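Local coordinates for translation initiation factor eIF2 assembly protein (PDB 4ZGP) that acts as an ATP-dependent chaperone that binds the gamma subunit of eIF2 and allows it to assemble with the alpha and beta subunits, at residues A[58-64]-A[142-146]. Numbering follows the deposited sequence.
Sequences VLKYLHE and LLLLK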
loop_
_atom_site.group_PDB
_atom_site.type_symbol
_atom_site.label_atom_id
_atom_site.label_comp_id
_atom_site.label_asym_id
_atom_site.label_seq_id
_atom_site.Cartn_x
_atom_site.Cartn_y
_atom_site.Cartn_z
ATOM N N VAL A 58 -2.386 -20.972 -5.499
ATOM C CA VAL A 58 -2.029 -19.999 -4.476
ATOM C C VAL A 58 -3.304 -19.362 -3.913
ATOM O O VAL A 58 -3.480 -19.246 -2.693
ATOM C CB VAL A 58 -1.071 -18.909 -5.028
ATOM C CG1 VAL A 58 -0.956 -17.730 -4.064
ATOM C CG2 VAL A 58 0.310 -19.495 -5.292
ATOM N N LEU A 59 -4.190 -18.961 -4.815
ATOM C CA LEU A 59 -5.451 -18.334 -4.449
ATOM C C LEU A 59 -6.254 -19.252 -3.538
ATOM O O LEU A 59 -6.827 -18.818 -2.539
ATOM C CB LEU A 59 -6.241 -17.991 -5.714
ATOM C CG LEU A 59 -7.391 -16.994 -5.667
ATOM C CD1 LEU A 59 -6.975 -15.761 -4.910
ATOM C CD2 LEU A 59 -7.789 -16.633 -7.089
ATOM N N LYS A 60 -6.258 -20.535 -3.879
ATOM C CA LYS A 60 -6.990 -21.543 -3.120
ATOM C C LYS A 60 -6.436 -21.663 -1.696
ATOM O O LYS A 60 -7.186 -21.675 -0.721
ATOM C CB LYS A 60 -6.926 -22.884 -3.860
ATOM C CG LYS A 60 -7.997 -23.903 -3.474
ATOM C CD LYS A 60 -7.548 -24.785 -2.315
ATOM C CE LYS A 60 -8.334 -26.094 -2.279
ATOM N NZ LYS A 60 -9.807 -25.861 -2.249
ATOM N N TYR A 61 -5.113 -21.735 -1.588
ATOM C CA TYR A 61 -4.430 -21.800 -0.300
ATOM C C TYR A 61 -4.700 -20.577 0.584
ATOM O O TYR A 61 -4.824 -20.708 1.803
ATOM C CB TYR A 61 -2.927 -21.967 -0.546
ATOM C CG TYR A 61 -2.024 -21.860 0.659
ATOM C CD1 TYR A 61 -1.689 -22.980 1.404
ATOM C CD2 TYR A 61 -1.465 -20.643 1.021
ATOM C CE1 TYR A 61 -0.844 -22.884 2.490
ATOM C CE2 TYR A 61 -0.629 -20.537 2.100
ATOM C CZ TYR A 61 -0.313 -21.660 2.830
ATOM O OH TYR A 61 0.533 -21.547 3.907
ATOM N N LEU A 62 -4.801 -19.393 -0.020
ATOM C CA LEU A 62 -4.948 -18.166 0.766
ATOM C C LEU A 62 -6.301 -18.028 1.467
ATOM O O LEU A 62 -6.429 -17.257 2.419
ATOM C CB LEU A 62 -4.720 -16.938 -0.114
ATOM C CG LEU A 62 -3.285 -16.704 -0.579
ATOM C CD1 LEU A 62 -3.217 -15.439 -1.428
ATOM C CD2 LEU A 62 -2.329 -16.615 0.610
ATOM N N HIS A 63 -7.304 -18.766 1.003
ATOM C CA HIS A 63 -8.634 -18.723 1.622
ATOM C C HIS A 63 -8.807 -19.631 2.863
ATOM O O HIS A 63 -9.887 -19.683 3.442
ATOM C CB HIS A 63 -9.702 -19.084 0.584
ATOM C CG HIS A 63 -10.103 -17.941 -0.299
ATOM N ND1 HIS A 63 -9.692 -17.833 -1.611
ATOM C CD2 HIS A 63 -10.884 -16.860 -0.061
ATOM C CE1 HIS A 63 -10.201 -16.735 -2.142
ATOM N NE2 HIS A 63 -10.928 -16.127 -1.222
ATOM N N GLU A 64 -7.754 -20.332 3.271
ATOM C CA GLU A 64 -7.839 -21.249 4.412
ATOM C C GLU A 64 -7.884 -20.530 5.754
ATOM O O GLU A 64 -7.002 -19.728 6.054
ATOM C CB GLU A 64 -6.648 -22.205 4.416
ATOM C CG GLU A 64 -6.577 -23.139 3.227
ATOM C CD GLU A 64 -5.430 -24.120 3.349
ATOM O OE1 GLU A 64 -5.099 -24.775 2.339
ATOM O OE2 GLU A 64 -4.863 -24.235 4.460
ATOM N N LEU A 142 3.778 -17.044 1.669
ATOM C CA LEU A 142 2.442 -17.620 1.716
ATOM C C LEU A 142 1.870 -17.612 3.127
ATOM O O LEU A 142 0.681 -17.364 3.326
ATOM C CB LEU A 142 2.467 -19.054 1.163
ATOM C CG LEU A 142 2.710 -19.142 -0.351
ATOM C CD1 LEU A 142 3.080 -20.554 -0.792
ATOM C CD2 LEU A 142 1.476 -18.674 -1.087
ATOM N N LEU A 143 2.723 -17.889 4.103
ATOM C CA LEU A 143 2.277 -17.919 5.488
ATOM C C LEU A 143 1.825 -16.519 5.906
ATOM O O LEU A 143 0.755 -16.343 6.504
ATOM C CB LEU A 143 3.402 -18.448 6.384
ATOM C CG LEU A 143 3.110 -18.833 7.828
ATOM C CD1 LEU A 143 3.854 -20.113 8.176
ATOM C CD2 LEU A 143 3.573 -17.723 8.723
ATOM N N LEU A 144 2.617 -15.516 5.540
ATOM C CA LEU A 144 2.295 -14.138 5.894
ATOM C C LEU A 144 0.996 -13.672 5.222
ATOM O O LEU A 144 0.135 -13.058 5.860
ATOM C CB LEU A 144 3.463 -13.219 5.523
ATOM C CG LEU A 144 3.429 -11.747 5.933
ATOM C CD1 LEU A 144 3.315 -11.572 7.454
ATOM C CD2 LEU A 144 4.682 -11.054 5.426
ATOM N N LEU A 145 0.839 -13.979 3.941
ATOM C CA LEU A 145 -0.375 -13.582 3.233
ATOM C C LEU A 145 -1.616 -14.288 3.760
ATOM O O LEU A 145 -2.688 -13.689 3.838
ATOM C CB LEU A 145 -0.248 -13.856 1.731
ATOM C CG LEU A 145 0.800 -13.031 0.980
ATOM C CD1 LEU A 145 0.829 -13.456 -0.483
ATOM C CD2 LEU A 145 0.503 -11.541 1.102
ATOM N N LYS A 146 -1.475 -15.568 4.089
ATOM C CA LYS A 146 -2.604 -16.352 4.587
ATOM C C LYS A 146 -3.115 -15.832 5.937
ATOM O O LYS A 146 -4.298 -15.984 6.257
ATOM C CB LYS A 146 -2.209 -17.832 4.709
ATOM C CG LYS A 146 -3.377 -18.781 4.933
ATOM C CD LYS A 146 -2.904 -20.208 5.185
ATOM C CE LYS A 146 -2.970 -20.562 6.669
ATOM N NZ LYS A 146 -2.584 -21.977 6.943
#
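Lys-146 crosses the Tyr-61 ring at about a right angle with its CD over one face, 4.2 Å from the ring centroid in a CH-pi contact. A bend at chi3 (102°) turns the chain beyond CD, and the ammonium NZ ends 4.1 Å from Glu-64 OE2, too far for a salt bridge but near enough that the opposite charges probably attract. Lysine suits this place because a methylene can rest on the buried tyrosine while the residue itself stays partly exposed. Tyr-61 reaches across with CG anti to the backbone N (chi1 172°), which carries the ring to helix 138-146; there CE2 meets Leu-142 CB at 3.6 Å, and Leu-142 O lies in the ring plane, at the edge. Tyr-92 also meets the ring edge-to-face. Were Tyr-61 an alanine, Leu-142 CB would probably face a gap and Lys-146 CD would lose its ring face.

Beside this, the contact is mainly aliphatic. Leu-62 pushes CD2 against Leu-145 CB at 3.6 Å and rests it on the backbone near Lys-146 N. One turn earlier, Val-58 CG1 touches Leu-142 CD2 at 4.0 Å, the two side chains crossing at about a right angle; valine's short side chain makes this touch while its helix stays close. Helix 95-107 packs on the same pair, Ala-97 on Val-58 and Ile-98 on Leu-142.

The short helical segments are inclined at 52°, their axes 10.1 Å apart at closest approach. This is helix-helix packing through a leucine-rich core within an ATP-grasp protein: Leu-145 also packs on Pro-114, next to the ATP-binding Lys-115, and so joins helix 138-146 to strand 112-115 beside the nucleotide site.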